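Local coordinates for protein alpha-2,3-sialyltransferase (Campylobacter jejuni, PDB 2P2V) that probably transfers sialic acid from CMP-N-acetylneuraminic acid to acceptor sugars in alpha-2,3 linkage, through the glycosyltransferase domain that this chain represents, at residues K37-E42 with Y226-D231; Y114-D119 with S271-Q276. All blocks are in the same frame, centred on the assembly; numbering follows the deposited sequence.

Interaction 1 (K37-E42 with Y226-D231)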
ATOM      1  N   LYS A  37     -36.739  -8.232  33.353  1.00 38.62           N
ATOM      2  CA  LYS A  37     -36.289  -8.145  34.757  1.00 40.36           C
ATOM      3  C   LYS A  37     -34.793  -8.504  34.968  1.00 39.89           C
ATOM      4  O   LYS A  37     -34.165  -8.069  35.947  1.00 40.66           O
ATOM      5  CB  LYS A  37     -37.216  -9.007  35.638  1.00 39.94           C
ATOM      6  CG  LYS A  37     -38.711  -8.744  35.353  1.00 41.97           C
ATOM      7  CD  LYS A  37     -39.634  -9.600  36.255  1.00 43.70           C
ATOM      8  CE  LYS A  37     -39.939 -10.971  35.621  1.00 47.56           C
ATOM      9  NZ  LYS A  37     -40.395 -10.839  34.193  1.00 51.58           N
ATOM     10  N   ARG A  38     -34.251  -9.289  34.025  1.00 39.71           N
ATOM     11  CA  ARG A  38     -32.877  -9.784  34.000  1.00 38.33           C
ATOM     12  C   ARG A  38     -31.837  -8.846  33.334  1.00 39.14           C
ATOM     13  O   ARG A  38     -30.631  -9.101  33.427  1.00 38.08           O
ATOM     14  CB  ARG A  38     -32.847 -11.108  33.223  1.00 39.24           C
ATOM     15  CG  ARG A  38     -33.835 -12.197  33.710  1.00 38.24           C
ATOM     16  CD  ARG A  38     -33.539 -13.543  33.068  1.00 38.65           C
ATOM     17  NE  ARG A  38     -34.597 -14.538  33.309  1.00 44.25           N
ATOM     18  CZ  ARG A  38     -34.740 -15.186  34.471  1.00 45.85           C
ATOM     19  NH1 ARG A  38     -35.725 -16.069  34.630  1.00 43.42           N
ATOM     20  NH2 ARG A  38     -33.892 -14.941  35.472  1.00 44.66           N
ATOM     21  N   LEU A  39     -32.278  -7.787  32.651  1.00 38.17           N
ATOM     22  CA  LEU A  39     -31.327  -6.808  32.085  1.00 37.98           C
ATOM     23  C   LEU A  39     -30.570  -6.125  33.214  1.00 38.77           C
ATOM     24  O   LEU A  39     -31.172  -5.866  34.279  1.00 40.01           O
ATOM     25  CB  LEU A  39     -32.048  -5.766  31.225  1.00 37.57           C
ATOM     26  CG  LEU A  39     -32.608  -6.237  29.868  1.00 38.52           C
ATOM     27  CD1 LEU A  39     -33.520  -5.180  29.216  1.00 37.28           C
ATOM     28  CD2 LEU A  39     -31.462  -6.566  28.939  1.00 42.23           C
ATOM     29  N   PRO A  40     -29.270  -5.826  33.016  1.00 37.78           N
ATOM     30  CA  PRO A  40     -28.573  -5.023  34.008  1.00 37.87           C
ATOM     31  C   PRO A  40     -29.060  -3.585  33.978  1.00 37.81           C
ATOM     32  O   PRO A  40     -29.752  -3.194  33.039  1.00 36.97           O
ATOM     33  CB  PRO A  40     -27.120  -5.090  33.542  1.00 38.10           C
ATOM     34  CG  PRO A  40     -27.252  -5.203  32.053  1.00 36.07           C
ATOM     35  CD  PRO A  40     -28.374  -6.178  31.890  1.00 37.41           C
ATOM     36  N   ARG A  41     -28.673  -2.804  34.982  1.00 38.40           N
ATOM     37  CA  ARG A  41     -29.030  -1.379  35.059  1.00 39.85           C
ATOM     38  C   ARG A  41     -28.513  -0.553  33.884  1.00 38.47           C
ATOM     39  O   ARG A  41     -29.192   0.353  33.404  1.00 38.40           O
ATOM     40  CB  ARG A  41     -28.434  -0.759  36.336  1.00 40.62           C
ATOM     41  CG  ARG A  41     -29.383  -0.739  37.543  1.00 47.09           C
ATOM     42  CD  ARG A  41     -30.304   0.539  37.581  1.00 55.72           C
ATOM     43  NE  ARG A  41     -29.744   1.751  36.933  1.00 61.66           N
ATOM     44  CZ  ARG A  41     -28.612   2.398  37.271  1.00 64.24           C
ATOM     45  NH1 ARG A  41     -27.823   1.973  38.258  1.00 64.56           N
ATOM     46  NH2 ARG A  41     -28.241   3.481  36.590  1.00 65.15           N
ATOM     47  N   GLU A  42     -27.282  -0.842  33.474  1.00 37.75           N
ATOM     48  CA  GLU A  42     -26.643  -0.073  32.419  1.00 37.03           C
ATOM     49  C   GLU A  42     -26.141  -1.011  31.359  1.00 34.44           C
ATOM     50  O   GLU A  42     -25.697  -2.115  31.653  1.00 32.38           O
ATOM     51  CB  GLU A  42     -25.489   0.741  32.974  1.00 38.27           C
ATOM     52  CG  GLU A  42     -25.960   1.753  33.987  1.00 43.96           C
ATOM     53  CD  GLU A  42     -25.165   3.005  33.919  1.00 53.37           C
ATOM     54  OE1 GLU A  42     -24.096   3.065  34.583  1.00 57.39           O
ATOM     55  OE2 GLU A  42     -25.600   3.923  33.181  1.00 56.90           O
ATOM     56  N   TYR A 226     -24.373 -14.368  29.549  1.00 35.81           N
ATOM     57  CA  TYR A 226     -25.685 -14.766  30.025  1.00 36.38           C
ATOM     58  C   TYR A 226     -26.750 -14.799  28.960  1.00 36.78           C
ATOM     59  O   TYR A 226     -26.627 -14.118  27.934  1.00 37.20           O
ATOM     60  CB  TYR A 226     -26.113 -13.766  31.079  1.00 36.65           C
ATOM     61  CG  TYR A 226     -25.179 -13.786  32.263  1.00 36.06           C
ATOM     62  CD1 TYR A 226     -25.256 -14.826  33.214  1.00 39.93           C
ATOM     63  CD2 TYR A 226     -24.213 -12.820  32.420  1.00 37.68           C
ATOM     64  CE1 TYR A 226     -24.388 -14.872  34.300  1.00 38.95           C
ATOM     65  CE2 TYR A 226     -23.345 -12.843  33.499  1.00 38.67           C
ATOM     66  CZ  TYR A 226     -23.444 -13.873  34.438  1.00 40.54           C
ATOM     67  OH  TYR A 226     -22.560 -13.888  35.504  1.00 41.99           O
ATOM     68  N   ALA A 227     -27.803 -15.566  29.225  1.00 36.45           N
ATOM     69  CA  ALA A 227     -29.045 -15.516  28.456  1.00 36.31           C
ATOM     70  C   ALA A 227     -30.066 -14.570  29.097  1.00 36.93           C
ATOM     71  O   ALA A 227     -29.987 -14.284  30.304  1.00 37.40           O
ATOM     72  CB  ALA A 227     -29.634 -16.916  28.304  1.00 36.78           C
ATOM     73  N   LEU A 228     -31.043 -14.108  28.295  1.00 37.28           N
ATOM     74  CA  LEU A 228     -32.120 -13.237  28.786  1.00 37.00           C
ATOM     75  C   LEU A 228     -33.521 -13.843  28.549  1.00 37.69           C
ATOM     76  O   LEU A 228     -34.507 -13.359  29.104  1.00 37.34           O
ATOM     77  CB  LEU A 228     -32.041 -11.853  28.099  1.00 36.30           C
ATOM     78  CG  LEU A 228     -30.866 -10.912  28.321  1.00 35.54           C
ATOM     79  CD1 LEU A 228     -30.995  -9.714  27.359  1.00 35.79           C
ATOM     80  CD2 LEU A 228     -30.795 -10.401  29.758  1.00 36.77           C
ATOM     81  N   CYS A 229     -33.611 -14.866  27.701  1.00 38.61           N
ATOM     82  CA  CYS A 229     -34.892 -15.415  27.269  1.00 40.23           C
ATOM     83  C   CYS A 229     -35.137 -16.783  27.924  1.00 41.60           C
ATOM     84  O   CYS A 229     -34.454 -17.754  27.624  1.00 41.10           O
ATOM     85  CB  CYS A 229     -34.951 -15.496  25.745  1.00 39.99           C
ATOM     86  SG  CYS A 229     -34.451 -13.869  25.005  1.00 40.94           S
ATOM     87  N   ASP A 230     -36.082 -16.819  28.869  1.00 43.29           N
ATOM     88  CA  ASP A 230     -36.352 -18.025  29.679  1.00 44.72           C
ATOM     89  C   ASP A 230     -36.678 -19.281  28.903  1.00 46.23           C
ATOM     90  O   ASP A 230     -36.240 -20.382  29.263  1.00 46.32           O
ATOM     91  CB  ASP A 230     -37.498 -17.738  30.662  1.00 44.82           C
ATOM     92  CG  ASP A 230     -37.129 -16.688  31.689  1.00 44.88           C
ATOM     93  OD1 ASP A 230     -36.320 -15.795  31.383  1.00 44.12           O
ATOM     94  OD2 ASP A 230     -37.650 -16.747  32.824  1.00 50.60           O
ATOM     95  N   ASP A 231     -37.463 -19.114  27.849  1.00 48.27           N
ATOM     96  CA  ASP A 231     -37.988 -20.254  27.088  1.00 51.12           C
ATOM     97  C   ASP A 231     -37.197 -20.595  25.817  1.00 51.69           C
ATOM     98  O   ASP A 231     -37.701 -21.322  24.944  1.00 52.04           O
ATOM     99  CB  ASP A 231     -39.469 -20.009  26.748  1.00 51.96           C
ATOM    100  CG  ASP A 231     -40.350 -19.942  27.995  1.00 55.29           C
ATOM    101  OD1 ASP A 231     -40.207 -20.844  28.866  1.00 56.97           O
ATOM    102  OD2 ASP A 231     -41.167 -18.987  28.103  1.00 58.64           O
TER
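At one edge of the parallel sheet, where strand 224-227 ends, the turn that follows it meets the connection between strands 21-25 and 44-48 through a bidentate salt bridge, R38 with D230, and a small leucine contact, L39 with L228. The R38 guanidinium takes the carboxylate side-on, one nitrogen to each oxygen. R38 NE donates to D230 OD1 at 2.9 Å (N-H...O 158°), meeting that oxygen on its syn side. R38 NH1 donates to D230 OD2 at 2.7 Å and is straighter (168°), but it approaches from above the carboxylate plane. Both acceptors lie close to the guanidinium plane, although the carboxylate is turned 40° against it. The extended R38 chain from CG to NE carries the charge across to D230. Two bonds to two oxygens restrict rotation of both groups, and R38 NH2 has a further acceptor, S241 O.

Nearer the sheet, the leucine side chains cross at about a right angle, L39 CD2 resting 3.6 Å from L228 CD1. Both leucines are buried and also touch I23, so the apolar patch packs on strand 21-25 while the ion pair sits toward the partly exposed side. The L228 side chain is about 13 Å from the bound CMP-sialic acid analogue. On the side of the arginine backbone, the L228 CD2 methyl lies 3.9 Å from R38 O.

Interaction 2 (Y114-D119 with S271-Q276). With EDO (1,2-ethanediol), chain F.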
ATOM      1  N   TYR A 114     -14.262   1.913   2.374  1.00 19.70           N
ATOM      2  CA  TYR A 114     -14.336   3.212   2.958  1.00 19.16           C
ATOM      3  C   TYR A 114     -14.568   4.315   1.956  1.00 19.88           C
ATOM      4  O   TYR A 114     -15.022   5.393   2.315  1.00 20.13           O
ATOM      5  CB  TYR A 114     -13.044   3.475   3.746  1.00 20.60           C
ATOM      6  CG  TYR A 114     -12.980   2.615   4.970  1.00 20.65           C
ATOM      7  CD1 TYR A 114     -13.995   2.665   5.916  1.00 22.41           C
ATOM      8  CD2 TYR A 114     -11.895   1.743   5.176  1.00 24.36           C
ATOM      9  CE1 TYR A 114     -13.925   1.845   7.086  1.00 22.49           C
ATOM     10  CE2 TYR A 114     -11.830   0.914   6.319  1.00 22.72           C
ATOM     11  CZ  TYR A 114     -12.841   0.980   7.261  1.00 23.22           C
ATOM     12  OH  TYR A 114     -12.801   0.199   8.417  1.00 22.68           O
ATOM     13  N   ASN A 115     -14.283   4.042   0.675  1.00 20.39           N
ATOM     14  CA  ASN A 115     -14.559   5.032  -0.362  1.00 21.18           C
ATOM     15  C   ASN A 115     -16.069   5.284  -0.445  1.00 21.16           C
ATOM     16  O   ASN A 115     -16.483   6.411  -0.604  1.00 21.94           O
ATOM     17  CB  ASN A 115     -14.012   4.547  -1.748  1.00 22.46           C
ATOM     18  CG  ASN A 115     -12.510   4.280  -1.726  1.00 27.58           C
ATOM     19  OD1 ASN A 115     -12.058   3.246  -1.281  1.00 37.63           O
ATOM     20  ND2 ASN A 115     -11.759   5.200  -2.195  1.00 35.11           N
ATOM     21  N   PHE A 116     -16.855   4.205  -0.443  1.00 21.02           N
ATOM     22  CA  PHE A 116     -18.300   4.266  -0.449  1.00 20.87           C
ATOM     23  C   PHE A 116     -18.938   4.580   0.900  1.00 20.80           C
ATOM     24  O   PHE A 116     -19.959   5.241   0.921  1.00 21.86           O
ATOM     25  CB  PHE A 116     -18.891   2.998  -0.990  1.00 21.14           C
ATOM     26  CG  PHE A 116     -18.723   2.870  -2.492  1.00 19.73           C
ATOM     27  CD1 PHE A 116     -19.703   3.415  -3.333  1.00 23.60           C
ATOM     28  CD2 PHE A 116     -17.627   2.263  -3.028  1.00 24.40           C
ATOM     29  CE1 PHE A 116     -19.614   3.294  -4.782  1.00 26.24           C
ATOM     30  CE2 PHE A 116     -17.504   2.147  -4.492  1.00 22.80           C
ATOM     31  CZ  PHE A 116     -18.522   2.697  -5.322  1.00 21.99           C
ATOM     32  N   PHE A 117     -18.346   4.090   1.998  1.00 21.20           N
ATOM     33  CA  PHE A 117     -19.019   4.130   3.285  1.00 18.93           C
ATOM     34  C   PHE A 117     -18.029   4.716   4.301  1.00 20.97           C
ATOM     35  O   PHE A 117     -17.598   3.946   5.133  1.00 22.32           O
ATOM     36  CB  PHE A 117     -19.411   2.717   3.675  1.00 16.39           C
ATOM     37  CG  PHE A 117     -20.185   1.944   2.534  1.00 19.09           C
ATOM     38  CD1 PHE A 117     -21.454   2.402   2.124  1.00 18.95           C
ATOM     39  CD2 PHE A 117     -19.640   0.858   1.976  1.00 16.28           C
ATOM     40  CE1 PHE A 117     -22.130   1.722   1.066  1.00 19.86           C
ATOM     41  CE2 PHE A 117     -20.291   0.141   0.929  1.00 18.12           C
ATOM     42  CZ  PHE A 117     -21.543   0.612   0.526  1.00 17.10           C
ATOM     43  N   PRO A 118     -17.672   6.024   4.193  1.00 21.76           N
ATOM     44  CA  PRO A 118     -16.545   6.597   4.933  1.00 22.17           C
ATOM     45  C   PRO A 118     -16.684   6.566   6.439  1.00 23.21           C
ATOM     46  O   PRO A 118     -15.675   6.568   7.139  1.00 24.57           O
ATOM     47  CB  PRO A 118     -16.450   8.023   4.377  1.00 22.45           C
ATOM     48  CG  PRO A 118     -17.793   8.315   3.807  1.00 22.18           C
ATOM     49  CD  PRO A 118     -18.291   7.027   3.300  1.00 22.68           C
ATOM     50  N   ASP A 119     -17.916   6.538   6.917  1.00 24.02           N
ATOM     51  CA  ASP A 119     -18.218   6.497   8.359  1.00 23.50           C
ATOM     52  C   ASP A 119     -18.617   5.133   8.872  1.00 23.64           C
ATOM     53  O   ASP A 119     -18.983   5.000  10.058  1.00 25.43           O
ATOM     54  CB  ASP A 119     -19.266   7.548   8.708  1.00 23.42           C
ATOM     55  CG  ASP A 119     -20.599   7.342   8.038  1.00 25.59           C
ATOM     56  OD1 ASP A 119     -20.726   6.462   7.138  1.00 25.02           O
ATOM     57  OD2 ASP A 119     -21.513   8.087   8.408  1.00 25.26           O
ATOM     58  N   SER A 271     -25.107   2.002  -9.692  1.00 27.33           N
ATOM     59  CA  SER A 271     -24.894   1.048 -10.811  1.00 26.47           C
ATOM     60  C   SER A 271     -23.457   0.558 -10.902  1.00 26.41           C
ATOM     61  O   SER A 271     -23.231  -0.601 -11.158  1.00 26.56           O
ATOM     62  CB  SER A 271     -25.451   1.548 -12.192  1.00 29.43           C
ATOM     63  OG  SER A 271     -25.137   2.894 -12.347  1.00 36.16           O
ATOM     64  N   PHE A 272     -22.493   1.463 -10.719  1.00 24.53           N
ATOM     65  CA  PHE A 272     -21.098   1.147 -10.702  1.00 24.15           C
ATOM     66  C   PHE A 272     -20.854   0.062  -9.647  1.00 24.01           C
ATOM     67  O   PHE A 272     -20.203  -0.963  -9.900  1.00 23.54           O
ATOM     68  CB  PHE A 272     -20.261   2.415 -10.353  1.00 25.12           C
ATOM     69  CG  PHE A 272     -18.779   2.122 -10.295  1.00 26.22           C
ATOM     70  CD1 PHE A 272     -18.234   1.550  -9.137  1.00 29.36           C
ATOM     71  CD2 PHE A 272     -17.960   2.348 -11.409  1.00 26.51           C
ATOM     72  CE1 PHE A 272     -16.904   1.198  -9.079  1.00 25.52           C
ATOM     73  CE2 PHE A 272     -16.601   2.056 -11.339  1.00 31.43           C
ATOM     74  CZ  PHE A 272     -16.078   1.448 -10.172  1.00 28.74           C
ATOM     75  N   TYR A 273     -21.358   0.337  -8.445  1.00 23.25           N
ATOM     76  CA  TYR A 273     -21.185  -0.580  -7.291  1.00 22.88           C
ATOM     77  C   TYR A 273     -21.748  -1.977  -7.523  1.00 24.49           C
ATOM     78  O   TYR A 273     -21.037  -2.988  -7.333  1.00 22.71           O
ATOM     79  CB  TYR A 273     -21.834   0.072  -6.086  1.00 23.71           C
ATOM     80  CG  TYR A 273     -21.595  -0.709  -4.807  1.00 25.28           C
ATOM     81  CD1 TYR A 273     -20.642  -0.270  -3.880  1.00 25.17           C
ATOM     82  CD2 TYR A 273     -22.310  -1.879  -4.532  1.00 21.65           C
ATOM     83  CE1 TYR A 273     -20.409  -1.015  -2.695  1.00 25.25           C
ATOM     84  CE2 TYR A 273     -22.111  -2.598  -3.354  1.00 25.37           C
ATOM     85  CZ  TYR A 273     -21.152  -2.167  -2.464  1.00 26.93           C
ATOM     86  OH  TYR A 273     -20.921  -2.863  -1.276  1.00 29.10           O
ATOM     87  N   LYS A 274     -22.987  -2.036  -8.059  1.00 25.90           N
ATOM     88  CA  LYS A 274     -23.668  -3.302  -8.265  1.00 27.58           C
ATOM     89  C   LYS A 274     -23.052  -4.062  -9.414  1.00 30.48           C
ATOM     90  O   LYS A 274     -23.081  -5.306  -9.443  1.00 32.19           O
ATOM     91  CB  LYS A 274     -25.139  -3.054  -8.581  1.00 27.87           C
ATOM     92  CG  LYS A 274     -25.993  -2.778  -7.405  1.00 28.06           C
ATOM     93  CD  LYS A 274     -27.417  -2.486  -7.817  1.00 32.32           C
ATOM     94  CE  LYS A 274     -28.315  -2.426  -6.599  1.00 33.07           C
ATOM     95  NZ  LYS A 274     -29.739  -2.298  -7.016  1.00 35.98           N
ATOM     96  N   ASN A 275     -22.550  -3.351 -10.412  1.00 32.92           N
ATOM     97  CA  ASN A 275     -21.843  -3.959 -11.564  0.50 34.49           C
ATOM     98  C   ASN A 275     -20.618  -4.726 -11.103  1.00 35.88           C
ATOM     99  O   ASN A 275     -20.367  -5.868 -11.498  1.00 34.77           O
ATOM    100  CB  ASN A 275     -21.396  -2.882 -12.565  0.50 34.25           C
ATOM    101  CG  ASN A 275     -20.610  -3.454 -13.756  0.50 35.96           C
ATOM    102  OD1 ASN A 275     -21.183  -4.089 -14.628  0.50 38.00           O
ATOM    103  ND2 ASN A 275     -19.296  -3.207 -13.798  0.50 35.33           N
ATOM    104  N   GLN A 276     -19.838  -4.053 -10.244  1.00 37.19           N
ATOM    105  CA  GLN A 276     -18.624  -4.629  -9.705  1.00 40.34           C
ATOM    106  C   GLN A 276     -18.940  -5.791  -8.801  1.00 41.38           C
ATOM    107  O   GLN A 276     -18.323  -6.848  -8.934  1.00 43.12           O
ATOM    108  CB  GLN A 276     -17.841  -3.579  -8.954  1.00 40.49           C
ATOM    109  CG  GLN A 276     -17.202  -2.600  -9.865  1.00 44.97           C
ATOM    110  CD  GLN A 276     -15.860  -2.173  -9.345  1.00 50.65           C
ATOM    111  OE1 GLN A 276     -15.668  -2.068  -8.132  1.00 51.33           O
ATOM    112  NE2 GLN A 276     -14.921  -1.907 -10.252  1.00 50.30           N
TER
HETATM  113  C1  EDO F 704     -17.567  -1.983  -5.040  1.00 54.82           C
HETATM  114  O1  EDO F 704     -16.924  -1.605  -3.821  1.00 46.46           O
HETATM  115  C2  EDO F 704     -17.541  -3.492  -5.189  1.00 55.13           C
HETATM  116  O2  EDO F 704     -18.880  -3.924  -4.934  1.00 58.29           O
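An aromatic cluster of F116, F117 and Y273 joins the end of helix 107-116 to helix 268-283. Its central pair is T-shaped: the edge of Y273 points at one face of F116, with ring centroids 5.0 Å apart and planes at 83°. Y273 CD1 stands over the middle of the F116 ring, 3.8 Å from F116 CE1. The tyrosine CG lies opposite its backbone N (chi1 -174°), which carries the ring out from its helix to F116.

F117, the first residue to leave helical geometry, adds a less regular contact. Its CZ comes within 3.8 Å of Y273 CE1, the planes inclined at 72°, and Y273 OH lies at the edge of the F117 ring. F272 CD1 approaches F116 CZ, at the edge of that ring, at 4.0 Å. A 1,2-ethanediol, probably from the crystallisation liquor, covers one face of Y273, and its O2 gives Y273 O a weak hydrogen bond of 3.4 Å.

I142 and Y143 of the second subunit pack on F116 and F117, while L74 of helix 73-85 touches F117 and Y273. The arrangement is that of an aromatic helix-helix interface at a subunit boundary, centred on an edge-to-face ring pair.

In the fold
From the N terminus, strand 21-25 leads into 37-42, the first half of interaction 1; the chain then passes through strands 44-48, 62-68 and 90-96 and helix 107-116 to 114-119, where interaction 2 begins. Interaction 1 closes on reaching 226-231, after 183 intervening residues, and interaction 2 closes at 271-276 after 151. Their segments alternate, so the two loops cross. The contacts lie on opposite sides of the chain's centre, with centres 39 Å apart and nearest atoms about 23 Å apart. Interaction 1 ties the 224-227 edge of the sheet to an early connection; interaction 2 ties the C-terminal helix to helix 107-116, where the second subunit also packs.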